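Local coordinates for predicted protein (Acinetobacter sp. RUH2624, PDB 4MEA), which hydrolyses epoxides as a secreted enzyme of the alpha/beta hydrolase fold, belonging to the Cif group of virulence factors, at residues A14-M19 and D199-F204; F167-Y172 and P177-H182; T296-P301 and E316-N321. All blocks are in the same frame, centred on the assembly; numbering follows the deposited sequence.

Contact 1: A14-M19 and D199-F204; sequences AVSQQM and DPNLFF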
ATOM      1  N   ALA A  14      -6.440  -8.243 -22.960  1.00 11.22           N
ATOM      2  CA  ALA A  14      -6.785  -7.911 -24.343  1.00 17.31           C
ATOM      3  C   ALA A  14      -8.289  -7.818 -24.503  1.00 18.08           C
ATOM      4  O   ALA A  14      -8.796  -6.970 -25.237  1.00 16.17           O
ATOM      5  CB  ALA A  14      -6.215  -8.943 -25.303  1.00 17.80           C
ATOM      6  N   VAL A  15      -9.002  -8.699 -23.812  1.00 11.66           N
ATOM      7  CA  VAL A  15     -10.463  -8.690 -23.828  1.00 11.38           C
ATOM      8  C   VAL A  15     -10.983  -7.412 -23.147  1.00 13.43           C
ATOM      9  O   VAL A  15     -11.858  -6.719 -23.680  1.00  9.46           O
ATOM     10  CB  VAL A  15     -11.039  -9.978 -23.175  1.00  9.61           C
ATOM     11  CG1 VAL A  15     -12.531  -9.860 -22.947  1.00 11.07           C
ATOM     12  CG2 VAL A  15     -10.711 -11.205 -24.031  1.00 14.64           C
ATOM     13  N   SER A  16     -10.420  -7.077 -21.989  1.00  8.19           N
ATOM     14  CA  SER A  16     -10.749  -5.810 -21.333  1.00 11.77           C
ATOM     15  C   SER A  16     -10.507  -4.592 -22.233  1.00 11.99           C
ATOM     16  O   SER A  16     -11.310  -3.661 -22.256  1.00 13.19           O
ATOM     17  CB  SER A  16      -9.955  -5.653 -20.036  1.00 11.03           C
ATOM     18  OG  SER A  16     -10.339  -6.641 -19.100  1.00 10.91           O
ATOM     19  N   GLN A  17      -9.392  -4.589 -22.961  1.00 10.37           N
ATOM     20  CA  GLN A  17      -9.074  -3.467 -23.839  1.00  9.10           C
ATOM     21  C   GLN A  17     -10.161  -3.275 -24.915  1.00 12.41           C
ATOM     22  O   GLN A  17     -10.493  -2.144 -25.281  1.00 14.99           O
ATOM     23  CB  GLN A  17      -7.696  -3.653 -24.482  1.00 10.87           C
ATOM     24  CG  GLN A  17      -7.237  -2.464 -25.344  1.00 10.38           C
ATOM     25  CD  GLN A  17      -7.248  -1.149 -24.577  1.00 14.35           C
ATOM     26  OE1 GLN A  17      -6.640  -1.030 -23.518  1.00 12.65           O
ATOM     27  NE2 GLN A  17      -7.956  -0.159 -25.109  1.00 17.25           N
ATOM     28  N   GLN A  18     -10.725  -4.377 -25.403  1.00 10.68           N
ATOM     29  CA  GLN A  18     -11.819  -4.315 -26.382  1.00 16.13           C
ATOM     30  C   GLN A  18     -13.077  -3.717 -25.752  1.00 14.33           C
ATOM     31  O   GLN A  18     -13.823  -2.984 -26.406  1.00 10.48           O
ATOM     32  CB  GLN A  18     -12.120  -5.703 -26.965  1.00 17.36           C
ATOM     33  CG  GLN A  18     -10.988  -6.315 -27.777  1.00 27.09           C
ATOM     34  CD  GLN A  18     -11.141  -7.821 -27.948  1.00 51.86           C
ATOM     35  OE1 GLN A  18     -12.235  -8.371 -27.799  1.00 53.53           O
ATOM     36  NE2 GLN A  18     -10.035  -8.497 -28.247  1.00 63.46           N
ATOM     37  N   MET A  19     -13.315  -4.037 -24.483  1.00  8.80           N
ATOM     38  CA  MET A  19     -14.372  -3.378 -23.713  1.00 10.09           C
ATOM     39  C   MET A  19     -14.143  -1.860 -23.674  1.00 13.41           C
ATOM     40  O   MET A  19     -15.064  -1.081 -23.929  1.00 14.98           O
ATOM     41  CB  MET A  19     -14.445  -3.934 -22.278  1.00  6.48           C
ATOM     42  CG  MET A  19     -14.767  -5.426 -22.181  1.00 15.74           C
ATOM     43  SD  MET A  19     -14.901  -6.033 -20.463  1.00 23.31           S
ATOM     44  CE  MET A  19     -16.556  -5.501 -20.019  1.00 35.12           C
ATOM     45  N   ASP A 199      -2.946  -4.089 -16.608  1.00 13.79           N
ATOM     46  CA  ASP A 199      -4.292  -4.659 -16.525  1.00 14.13           C
ATOM     47  C   ASP A 199      -5.171  -3.762 -15.662  1.00 10.05           C
ATOM     48  O   ASP A 199      -5.388  -4.048 -14.489  1.00 10.98           O
ATOM     49  CB  ASP A 199      -4.240  -6.076 -15.942  1.00  9.71           C
ATOM     50  CG  ASP A 199      -5.532  -6.852 -16.160  1.00 10.03           C
ATOM     51  OD1 ASP A 199      -6.575  -6.227 -16.440  1.00 12.54           O
ATOM     52  OD2 ASP A 199      -5.502  -8.096 -16.034  1.00 12.84           O
ATOM     53  N   PRO A 200      -5.657  -2.648 -16.238  1.00 11.26           N
ATOM     54  CA  PRO A 200      -6.459  -1.693 -15.458  1.00 10.67           C
ATOM     55  C   PRO A 200      -7.772  -2.306 -14.983  1.00  9.03           C
ATOM     56  O   PRO A 200      -8.213  -2.008 -13.879  1.00  7.65           O
ATOM     57  CB  PRO A 200      -6.734  -0.557 -16.455  1.00 11.33           C
ATOM     58  CG  PRO A 200      -5.647  -0.682 -17.497  1.00 11.30           C
ATOM     59  CD  PRO A 200      -5.377  -2.164 -17.603  1.00  9.72           C
ATOM     60  N   ASN A 201      -8.397  -3.139 -15.808  1.00  9.98           N
ATOM     61  CA  ASN A 201      -9.655  -3.773 -15.405  1.00  9.27           C
ATOM     62  C   ASN A 201      -9.484  -4.623 -14.135  1.00  9.45           C
ATOM     63  O   ASN A 201     -10.333  -4.600 -13.239  1.00  8.76           O
ATOM     64  CB  ASN A 201     -10.250  -4.602 -16.556  1.00  5.52           C
ATOM     65  CG  ASN A 201     -11.752  -4.794 -16.421  1.00  8.35           C
ATOM     66  OD1 ASN A 201     -12.388  -4.193 -15.556  1.00 11.42           O
ATOM     67  ND2 ASN A 201     -12.325  -5.637 -17.274  1.00  7.94           N
ATOM     68  N   LEU A 202      -8.377  -5.354 -14.054  1.00  8.58           N
ATOM     69  CA  LEU A 202      -8.097  -6.189 -12.888  1.00  7.67           C
ATOM     70  C   LEU A 202      -7.984  -5.342 -11.627  1.00 10.78           C
ATOM     71  O   LEU A 202      -8.668  -5.602 -10.628  1.00 11.33           O
ATOM     72  CB  LEU A 202      -6.805  -7.000 -13.097  1.00  7.20           C
ATOM     73  CG  LEU A 202      -6.216  -7.747 -11.893  1.00  6.79           C
ATOM     74  CD1 LEU A 202      -7.190  -8.813 -11.396  1.00  7.77           C
ATOM     75  CD2 LEU A 202      -4.868  -8.381 -12.256  1.00  6.57           C
ATOM     76  N   PHE A 203      -7.116  -4.332 -11.663  1.00  8.43           N
ATOM     77  CA  PHE A 203      -6.913  -3.497 -10.478  1.00 12.28           C
ATOM     78  C   PHE A 203      -8.162  -2.727 -10.056  1.00 10.01           C
ATOM     79  O   PHE A 203      -8.567  -2.784  -8.893  1.00  6.80           O
ATOM     80  CB  PHE A 203      -5.750  -2.502 -10.638  1.00  7.81           C
ATOM     81  CG  PHE A 203      -5.540  -1.641  -9.405  1.00  7.28           C
ATOM     82  CD1 PHE A 203      -4.774  -2.106  -8.347  1.00  6.90           C
ATOM     83  CD2 PHE A 203      -6.157  -0.397  -9.286  1.00  4.78           C
ATOM     84  CE1 PHE A 203      -4.600  -1.346  -7.204  1.00  7.83           C
ATOM     85  CE2 PHE A 203      -5.981   0.376  -8.144  1.00  7.45           C
ATOM     86  CZ  PHE A 203      -5.200  -0.099  -7.101  1.00  9.37           C
ATOM     87  N   PHE A 204      -8.753  -1.982 -10.987  1.00  6.79           N
ATOM     88  CA  PHE A 204      -9.898  -1.140 -10.651  1.00 10.82           C
ATOM     89  C   PHE A 204     -11.180  -1.907 -10.323  1.00  6.15           C
ATOM     90  O   PHE A 204     -11.956  -1.475  -9.465  1.00  7.96           O
ATOM     91  CB  PHE A 204     -10.157  -0.107 -11.751  1.00  9.78           C
ATOM     92  CG  PHE A 204      -9.199   1.062 -11.725  1.00 10.53           C
ATOM     93  CD1 PHE A 204      -9.370   2.097 -10.812  1.00 11.69           C
ATOM     94  CD2 PHE A 204      -8.138   1.125 -12.611  1.00  3.79           C
ATOM     95  CE1 PHE A 204      -8.486   3.184 -10.779  1.00 11.83           C
ATOM     96  CE2 PHE A 204      -7.255   2.209 -12.591  1.00  8.97           C
ATOM     97  CZ  PHE A 204      -7.434   3.237 -11.679  1.00 12.13           C
TER
HETATM   98  O   HOH W   1      -8.459  -7.573 -17.585  1.00 16.65           O
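Ser16 carries OG beside its own backbone N and anti to the carbonyl carbon (chi1 -65°), while Asn201 turns CG anti to its backbone N, beside the carbonyl carbon (chi1 -156°), and these two choices bring the hydroxyl up to the amide nitrogen between the helices. Asn201 ND2 donates to Ser16 OG at 2.9 Å; the hydrogen bond is nearly straight, at 163°, and the oxygen lies practically in the plane of the Asn201 amide. The apolar stems close up behind this bond, with Asn201 CB 3.6 Å from Ser16 CB. Ser16 OG is gripped from a second direction by a water molecule 2.6 Å away, to which it donates. That water in turn donates to Asp199 OD1, also at 2.6 Å, so that a directed chain runs from amide to hydroxyl to water to carboxylate. Asp199 is the N-cap of helix 200-211: OD1 also accepts from Leu202 N at 3.1 Å, the amide meeting the carboxylate from well above its plane. The capping carboxylate, probably charged, is thus linked to helix 13-25 through a single bridging water. Met19 adds a looser touch, its SD 4.1 Å from Asn201 ND2. Helix 13-25 is laid against the start of helix 200-211 in this way, Pro13 touching Asp199 and Phe20 touching Asn201, while helix 220-227 borders both partners through Ala224, which meets Met19, and Ile227, which meets Asn201.

Contact 2: F167-Y172 and P177-H182; sequences FEYPGY and PGLGWH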
ATOM      1  N   PHE A 167      -0.224  11.719   7.119  1.00  6.72           N
ATOM      2  CA  PHE A 167       1.071  11.131   7.434  1.00  8.05           C
ATOM      3  C   PHE A 167       0.922  10.063   8.518  1.00 11.77           C
ATOM      4  O   PHE A 167       1.919   9.521   9.021  1.00  9.39           O
ATOM      5  CB  PHE A 167       2.045  12.206   7.926  1.00  7.19           C
ATOM      6  CG  PHE A 167       2.513  13.146   6.849  1.00 10.99           C
ATOM      7  CD1 PHE A 167       2.630  12.717   5.540  1.00  7.90           C
ATOM      8  CD2 PHE A 167       2.840  14.459   7.151  1.00 17.66           C
ATOM      9  CE1 PHE A 167       3.068  13.585   4.539  1.00 17.09           C
ATOM     10  CE2 PHE A 167       3.284  15.334   6.158  1.00 16.40           C
ATOM     11  CZ  PHE A 167       3.395  14.895   4.854  1.00 14.90           C
ATOM     12  N   GLU A 168      -0.322   9.771   8.884  1.00 13.29           N
ATOM     13  CA  GLU A 168      -0.593   8.852   9.991  1.00  9.60           C
ATOM     14  C   GLU A 168      -1.543   7.703   9.641  1.00 10.34           C
ATOM     15  O   GLU A 168      -1.526   6.666  10.309  1.00 11.04           O
ATOM     16  CB  GLU A 168      -1.126   9.628  11.198  1.00 14.03           C
ATOM     17  CG  GLU A 168      -0.113  10.612  11.768  1.00 25.44           C
ATOM     18  CD  GLU A 168      -0.742  11.623  12.709  1.00 46.06           C
ATOM     19  OE1 GLU A 168      -1.981  11.593  12.877  1.00 48.39           O
ATOM     20  OE2 GLU A 168       0.005  12.451  13.276  1.00 57.10           O
ATOM     21  N   TYR A 169      -2.370   7.865   8.609  1.00  8.46           N
ATOM     22  CA  TYR A 169      -3.328   6.796   8.282  1.00  8.93           C
ATOM     23  C   TYR A 169      -2.568   5.495   8.078  1.00  4.72           C
ATOM     24  O   TYR A 169      -1.598   5.456   7.319  1.00 10.04           O
ATOM     25  CB  TYR A 169      -4.165   7.124   7.036  1.00  8.84           C
ATOM     26  CG  TYR A 169      -4.925   8.429   7.133  1.00  5.85           C
ATOM     27  CD1 TYR A 169      -5.620   8.773   8.291  1.00 11.28           C
ATOM     28  CD2 TYR A 169      -4.933   9.325   6.065  1.00  8.34           C
ATOM     29  CE1 TYR A 169      -6.309   9.979   8.378  1.00  8.05           C
ATOM     30  CE2 TYR A 169      -5.599  10.529   6.147  1.00 12.56           C
ATOM     31  CZ  TYR A 169      -6.288  10.850   7.300  1.00 10.43           C
ATOM     32  OH  TYR A 169      -6.956  12.044   7.361  1.00 11.72           O
ATOM     33  N   PRO A 170      -3.000   4.423   8.760  1.00  9.03           N
ATOM     34  CA  PRO A 170      -2.242   3.168   8.769  1.00  7.06           C
ATOM     35  C   PRO A 170      -2.354   2.366   7.467  1.00  6.55           C
ATOM     36  O   PRO A 170      -3.387   2.389   6.788  1.00  8.61           O
ATOM     37  CB  PRO A 170      -2.861   2.393   9.937  1.00 11.25           C
ATOM     38  CG  PRO A 170      -4.253   2.895  10.026  1.00 14.22           C
ATOM     39  CD  PRO A 170      -4.207   4.353   9.607  1.00 13.00           C
ATOM     40  N   GLY A 171      -1.289   1.659   7.112  1.00  7.10           N
ATOM     41  CA  GLY A 171      -1.327   0.828   5.923  1.00  6.84           C
ATOM     42  C   GLY A 171      -2.119  -0.444   6.153  1.00  9.40           C
ATOM     43  O   GLY A 171      -2.663  -1.039   5.214  1.00  8.14           O
ATOM     44  N   TYR A 172      -2.203  -0.864   7.411  1.00  3.58           N
ATOM     45  CA  TYR A 172      -2.811  -2.156   7.720  1.00  4.93           C
ATOM     46  C   TYR A 172      -3.609  -2.080   9.023  1.00 10.09           C
ATOM     47  O   TYR A 172      -3.253  -1.335   9.939  1.00  8.06           O
ATOM     48  CB  TYR A 172      -1.735  -3.243   7.794  1.00  1.82           C
ATOM     49  CG  TYR A 172      -2.267  -4.660   7.928  1.00  3.28           C
ATOM     50  CD1 TYR A 172      -2.962  -5.265   6.884  1.00  7.70           C
ATOM     51  CD2 TYR A 172      -2.071  -5.393   9.102  1.00  2.03           C
ATOM     52  CE1 TYR A 172      -3.442  -6.557   6.999  1.00  7.17           C
ATOM     53  CE2 TYR A 172      -2.549  -6.696   9.224  1.00  5.72           C
ATOM     54  CZ  TYR A 172      -3.239  -7.266   8.165  1.00  8.16           C
ATOM     55  OH  TYR A 172      -3.723  -8.551   8.263  1.00  4.38           O
ATOM     56  N   PRO A 177      -6.257  -4.325   4.771  1.00  6.80           N
ATOM     57  CA  PRO A 177      -5.595  -3.114   4.255  1.00  6.51           C
ATOM     58  C   PRO A 177      -6.265  -1.835   4.757  1.00  9.42           C
ATOM     59  O   PRO A 177      -7.491  -1.731   4.744  1.00 11.52           O
ATOM     60  CB  PRO A 177      -5.759  -3.253   2.738  1.00  6.89           C
ATOM     61  CG  PRO A 177      -5.771  -4.745   2.521  1.00  4.61           C
ATOM     62  CD  PRO A 177      -6.544  -5.302   3.702  1.00  7.59           C
ATOM     63  N   GLY A 178      -5.464  -0.874   5.209  1.00  6.15           N
ATOM     64  CA  GLY A 178      -6.000   0.341   5.795  1.00 12.60           C
ATOM     65  C   GLY A 178      -6.070   1.528   4.854  1.00 11.45           C
ATOM     66  O   GLY A 178      -5.568   1.479   3.718  1.00  8.79           O
ATOM     67  N   LEU A 179      -6.704   2.597   5.335  1.00 13.38           N
ATOM     68  CA  LEU A 179      -6.850   3.848   4.579  1.00 11.29           C
ATOM     69  C   LEU A 179      -5.514   4.383   4.059  1.00 11.53           C
ATOM     70  O   LEU A 179      -5.449   5.042   3.015  1.00 10.49           O
ATOM     71  CB  LEU A 179      -7.516   4.912   5.459  1.00 12.76           C
ATOM     72  CG  LEU A 179      -7.707   6.302   4.851  1.00 10.71           C
ATOM     73  CD1 LEU A 179      -8.574   6.237   3.602  1.00 11.88           C
ATOM     74  CD2 LEU A 179      -8.305   7.254   5.884  1.00 11.34           C
ATOM     75  N   GLY A 180      -4.444   4.111   4.793  1.00  9.46           N
ATOM     76  CA  GLY A 180      -3.146   4.636   4.423  1.00 10.63           C
ATOM     77  C   GLY A 180      -2.444   3.952   3.263  1.00  9.97           C
ATOM     78  O   GLY A 180      -1.602   4.575   2.613  1.00  8.43           O
ATOM     79  N   TRP A 181      -2.755   2.683   2.998  1.00  4.19           N
ATOM     80  CA  TRP A 181      -1.896   1.898   2.097  1.00  3.87           C
ATOM     81  C   TRP A 181      -1.819   2.467   0.681  1.00 10.59           C
ATOM     82  O   TRP A 181      -0.732   2.537   0.093  1.00  7.33           O
ATOM     83  CB  TRP A 181      -2.235   0.388   2.091  1.00  3.12           C
ATOM     84  CG  TRP A 181      -3.312  -0.057   1.112  1.00  4.41           C
ATOM     85  CD1 TRP A 181      -4.632  -0.309   1.399  1.00  8.80           C
ATOM     86  CD2 TRP A 181      -3.152  -0.326  -0.296  1.00 11.08           C
ATOM     87  NE1 TRP A 181      -5.304  -0.689   0.255  1.00  7.61           N
ATOM     88  CE2 TRP A 181      -4.420  -0.715  -0.795  1.00 12.15           C
ATOM     89  CE3 TRP A 181      -2.066  -0.267  -1.183  1.00  3.02           C
ATOM     90  CZ2 TRP A 181      -4.630  -1.035  -2.137  1.00  7.59           C
ATOM     91  CZ3 TRP A 181      -2.278  -0.590  -2.517  1.00  5.01           C
ATOM     92  CH2 TRP A 181      -3.552  -0.971  -2.981  1.00 10.75           C
ATOM     93  N   HIS A 182      -2.943   2.915   0.136  1.00  3.28           N
ATOM     94  CA  HIS A 182      -2.888   3.391  -1.238  1.00  7.04           C
ATOM     95  C   HIS A 182      -2.120   4.716  -1.376  1.00  7.65           C
ATOM     96  O   HIS A 182      -1.560   4.990  -2.432  1.00  7.45           O
ATOM     97  CB  HIS A 182      -4.276   3.454  -1.886  1.00  6.04           C
ATOM     98  CG  HIS A 182      -5.080   4.652  -1.491  1.00 12.14           C
ATOM     99  ND1 HIS A 182      -5.674   4.775  -0.254  1.00 13.21           N
ATOM    100  CD2 HIS A 182      -5.389   5.780  -2.172  1.00  9.88           C
ATOM    101  CE1 HIS A 182      -6.312   5.930  -0.189  1.00 19.39           C
ATOM    102  NE2 HIS A 182      -6.158   6.557  -1.341  1.00  8.41           N
TER
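A short beta hairpin in the chain that follows strand 151-157 is built around the antiparallel, non-hydrogen-bonded pair Tyr172 and Pro177, whose side chains diverge. Next to that pair, Gly178 N donates to Gly171 O at 2.8 Å; the bond is straight at the hydrogen (172°), although the donor stands well above the carbonyl plane. The two segments stay together beyond the strands: Gly180 N reaches Pro170 O at 2.8 Å along a more bent path (139°), and Gly180 CA lies 3.4 Å from Tyr169 O in a CA-H...O contact. Gly178 CA makes a second such contact, 3.5 Å from Pro170 O.

Side chains meet mainly at one place. Leu179, with CG anti to its backbone N (chi1 178°), runs alongside Tyr169 and sets CD2 over the ring face, 3.8 Å from the centroid, as a CH-pi contact. Val279 of helix 279-288 touches both residues. Tyr172 OH is hydrogen-bonded to Ala247 N of the second subunit, and Trp181 meets the ring of Phe188 there. The arrangement is that of a short beta hairpin followed, after a turn, by helix 181-185, probably within the cap, as in related epoxide hydrolases.

Contact 3: T296-P301 and E316-N321; sequences TAIILP and EKSLSN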
ATOM      1  N   THR A 296     -22.073  21.066   8.917  1.00 15.05           N
ATOM      2  CA  THR A 296     -22.973  19.919   8.861  1.00 19.33           C
ATOM      3  C   THR A 296     -22.185  18.649   8.551  1.00 19.63           C
ATOM      4  O   THR A 296     -21.333  18.632   7.664  1.00 17.03           O
ATOM      5  CB  THR A 296     -24.052  20.103   7.776  1.00 20.60           C
ATOM      6  OG1 THR A 296     -24.891  21.210   8.113  1.00 23.29           O
ATOM      7  CG2 THR A 296     -24.909  18.853   7.648  1.00 19.71           C
ATOM      8  N   ALA A 297     -22.477  17.584   9.285  1.00 13.89           N
ATOM      9  CA  ALA A 297     -21.846  16.290   9.058  1.00 12.05           C
ATOM     10  C   ALA A 297     -22.921  15.243   8.832  1.00 21.98           C
ATOM     11  O   ALA A 297     -23.780  15.034   9.686  1.00 18.92           O
ATOM     12  CB  ALA A 297     -20.996  15.903  10.253  1.00 12.96           C
ATOM     13  N   ILE A 298     -22.871  14.581   7.682  1.00 18.32           N
ATOM     14  CA  ILE A 298     -23.829  13.527   7.381  1.00 18.02           C
ATOM     15  C   ILE A 298     -23.100  12.283   6.915  1.00 18.62           C
ATOM     16  O   ILE A 298     -22.317  12.325   5.967  1.00 11.54           O
ATOM     17  CB  ILE A 298     -24.849  13.975   6.311  1.00 16.89           C
ATOM     18  CG1 ILE A 298     -25.701  15.127   6.853  1.00 15.52           C
ATOM     19  CG2 ILE A 298     -25.724  12.791   5.867  1.00 12.30           C
ATOM     20  CD1 ILE A 298     -26.658  15.729   5.839  1.00 20.23           C
ATOM     21  N   ILE A 299     -23.337  11.173   7.605  1.00 12.59           N
ATOM     22  CA  ILE A 299     -22.791   9.906   7.165  1.00 10.17           C
ATOM     23  C   ILE A 299     -23.946   9.050   6.646  1.00 14.51           C
ATOM     24  O   ILE A 299     -24.858   8.715   7.393  1.00 18.93           O
ATOM     25  CB  ILE A 299     -22.065   9.189   8.308  1.00 12.15           C
ATOM     26  CG1 ILE A 299     -20.967  10.087   8.898  1.00 14.97           C
ATOM     27  CG2 ILE A 299     -21.494   7.854   7.834  1.00 10.56           C
ATOM     28  CD1 ILE A 299     -20.119   9.396   9.968  1.00 18.83           C
ATOM     29  N   LEU A 300     -23.916   8.704   5.365  1.00 14.50           N
ATOM     30  CA  LEU A 300     -24.988   7.901   4.784  1.00 10.42           C
ATOM     31  C   LEU A 300     -24.821   6.411   5.110  1.00 15.44           C
ATOM     32  O   LEU A 300     -23.776   5.818   4.834  1.00 14.59           O
ATOM     33  CB  LEU A 300     -25.080   8.120   3.271  1.00 12.29           C
ATOM     34  CG  LEU A 300     -25.347   9.544   2.776  1.00 16.24           C
ATOM     35  CD1 LEU A 300     -25.442   9.557   1.253  1.00 10.93           C
ATOM     36  CD2 LEU A 300     -26.619  10.095   3.399  1.00 15.96           C
ATOM     37  N   PRO A 301     -25.860   5.802   5.702  1.00 16.47           N
ATOM     38  CA  PRO A 301     -25.810   4.369   6.036  1.00 19.24           C
ATOM     39  C   PRO A 301     -25.793   3.474   4.792  1.00 13.08           C
ATOM     40  O   PRO A 301     -26.319   3.875   3.750  1.00 17.38           O
ATOM     41  CB  PRO A 301     -27.093   4.146   6.856  1.00 15.36           C
ATOM     42  CG  PRO A 301     -28.003   5.270   6.471  1.00 20.03           C
ATOM     43  CD  PRO A 301     -27.122   6.440   6.121  1.00 18.72           C
ATOM     44  N   GLU A 316     -28.361  13.617  -2.958  1.00 14.27           N
ATOM     45  CA  GLU A 316     -29.202  14.730  -3.399  1.00 14.76           C
ATOM     46  C   GLU A 316     -29.960  15.354  -2.230  1.00 16.55           C
ATOM     47  O   GLU A 316     -29.979  16.583  -2.067  1.00 16.88           O
ATOM     48  CB  GLU A 316     -30.157  14.274  -4.517  1.00 13.92           C
ATOM     49  CG  GLU A 316     -29.445  14.063  -5.850  1.00 15.36           C
ATOM     50  CD  GLU A 316     -30.170  13.114  -6.802  1.00 28.14           C
ATOM     51  OE1 GLU A 316     -29.572  12.760  -7.843  1.00 21.63           O
ATOM     52  OE2 GLU A 316     -31.323  12.720  -6.517  1.00 28.47           O
ATOM     53  N   LYS A 317     -30.568  14.507  -1.403  1.00 18.00           N
ATOM     54  CA  LYS A 317     -31.283  14.996  -0.233  1.00 25.77           C
ATOM     55  C   LYS A 317     -30.344  15.762   0.700  1.00 25.69           C
ATOM     56  O   LYS A 317     -30.690  16.842   1.178  1.00 19.06           O
ATOM     57  CB  LYS A 317     -31.981  13.859   0.515  1.00 32.67           C
ATOM     58  CG  LYS A 317     -32.766  14.344   1.725  1.00 47.93           C
ATOM     59  CD  LYS A 317     -33.736  13.298   2.249  1.00 55.55           C
ATOM     60  CE  LYS A 317     -34.541  13.851   3.420  1.00 64.34           C
ATOM     61  NZ  LYS A 317     -35.661  12.950   3.822  1.00 71.04           N
ATOM     62  N   SER A 318     -29.158  15.209   0.945  1.00 14.79           N
ATOM     63  CA  SER A 318     -28.174  15.863   1.813  1.00 18.20           C
ATOM     64  C   SER A 318     -27.685  17.194   1.244  1.00 16.24           C
ATOM     65  O   SER A 318     -27.578  18.189   1.965  1.00 22.05           O
ATOM     66  CB  SER A 318     -26.975  14.942   2.085  1.00 17.24           C
ATOM     67  OG  SER A 318     -27.381  13.709   2.659  1.00 17.95           O
ATOM     68  N   LEU A 319     -27.377  17.218  -0.045  1.00 16.69           N
ATOM     69  CA  LEU A 319     -26.934  18.464  -0.669  1.00 20.15           C
ATOM     70  C   LEU A 319     -28.067  19.502  -0.724  1.00 19.17           C
ATOM     71  O   LEU A 319     -27.850  20.684  -0.448  1.00 19.83           O
ATOM     72  CB  LEU A 319     -26.388  18.215  -2.076  1.00 13.44           C
ATOM     73  CG  LEU A 319     -25.114  17.391  -2.269  1.00 10.50           C
ATOM     74  CD1 LEU A 319     -24.924  17.112  -3.758  1.00 13.47           C
ATOM     75  CD2 LEU A 319     -23.876  18.077  -1.688  1.00 10.57           C
ATOM     76  N   SER A 320     -29.270  19.060  -1.081  1.00 13.73           N
ATOM     77  CA  SER A 320     -30.403  19.980  -1.192  1.00 16.83           C
ATOM     78  C   SER A 320     -30.720  20.659   0.135  1.00 17.90           C
ATOM     79  O   SER A 320     -30.945  21.871   0.184  1.00 18.90           O
ATOM     80  CB  SER A 320     -31.636  19.258  -1.729  1.00 18.31           C
ATOM     81  OG  SER A 320     -31.447  18.930  -3.090  1.00 17.90           O
ATOM     82  N   ASN A 321     -30.725  19.873   1.208  1.00 19.44           N
ATOM     83  CA  ASN A 321     -31.023  20.386   2.541  1.00 25.68           C
ATOM     84  C   ASN A 321     -29.942  21.332   3.054  1.00 26.11           C
ATOM     85  O   ASN A 321     -30.234  22.305   3.753  1.00 25.20           O
ATOM     86  CB  ASN A 321     -31.214  19.237   3.535  1.00 27.96           C
ATOM     87  CG  ASN A 321     -32.511  18.486   3.315  1.00 35.07           C
ATOM     88  OD1 ASN A 321     -33.423  18.984   2.651  1.00 36.15           O
ATOM     89  ND2 ASN A 321     -32.604  17.284   3.879  1.00 34.87           N
TER
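Ser318 of helix 307-323 sits against Ile298 and Leu300, two residues of strand 295-300 that point to the same side. All three side chains have a first torsion near -60°, but with different consequences. In Ile298 (chi1 -64°) CG1 lies beside the backbone N and CG2 anti to it, which turns both CG2 and the CD1 end toward the serine: CG2 is 3.7 Å from Ser318 OG, and CD1, carried outward by an extended second torsion, comes to 3.8 Å from Ser318 CB. The isoleucine therefore touches both heavy atoms of the serine side chain. Leu300 is likewise extended, with CD1 continuing the chain away from CA, and it is the other methyl, CD2, that approaches Ser318 OG, at 3.8 Å. Three methyl groups thus lie against the hydroxyl oxygen: CG2 and CD1 of Ile298 and CD2 of Leu300. The position beside the serine's own backbone N directs OG back along the helix, where it donates to the carbonyl oxygen of Gly314, one turn earlier.

Ser320 does the same on another side of the helix: its OG donates to Glu316 O at 3.0 Å, from above the carbonyl plane, and Ser320 N donates to that oxygen at 2.8 Å, so one carbonyl is held by two donors. Ser320 OG is also hydrogen-bonded to Tyr81 OH of helix 75-81. Within the sheet, Ile298 touches Leu270 of the adjoining strand 267-272, which also meets Ser318.

The CA atoms of Ile298 and Ser318 are 7.4 Å apart, a spacing consistent with the small serine side chain between strand and helix. The serine hydroxyl, buried among methyl groups, is satisfied by its own helix, and between these two segments the join rests on van der Waals contact.

Overall arrangement
The three contacts sample separate parts of one alpha/beta hydrolase. Contact 3 belongs to the core, joining the edge strand 295-300 of the eight-stranded sheet to the C-terminal helix. Contacts 1 and 2 involve the insertion between strands 151-157 and 267-272, which in relatives forms the cap over the active site; contact 1 fastens the N-terminal helix 13-25 to it. Along the chain contact 2 is nested within the loop closed by contact 1, and their nearest atoms come to about 4 Å without touching. Both reach the second subunit, whereas contact 3, with its centre 34 Å from that of contact 1 and 26 Å from that of contact 2, does not.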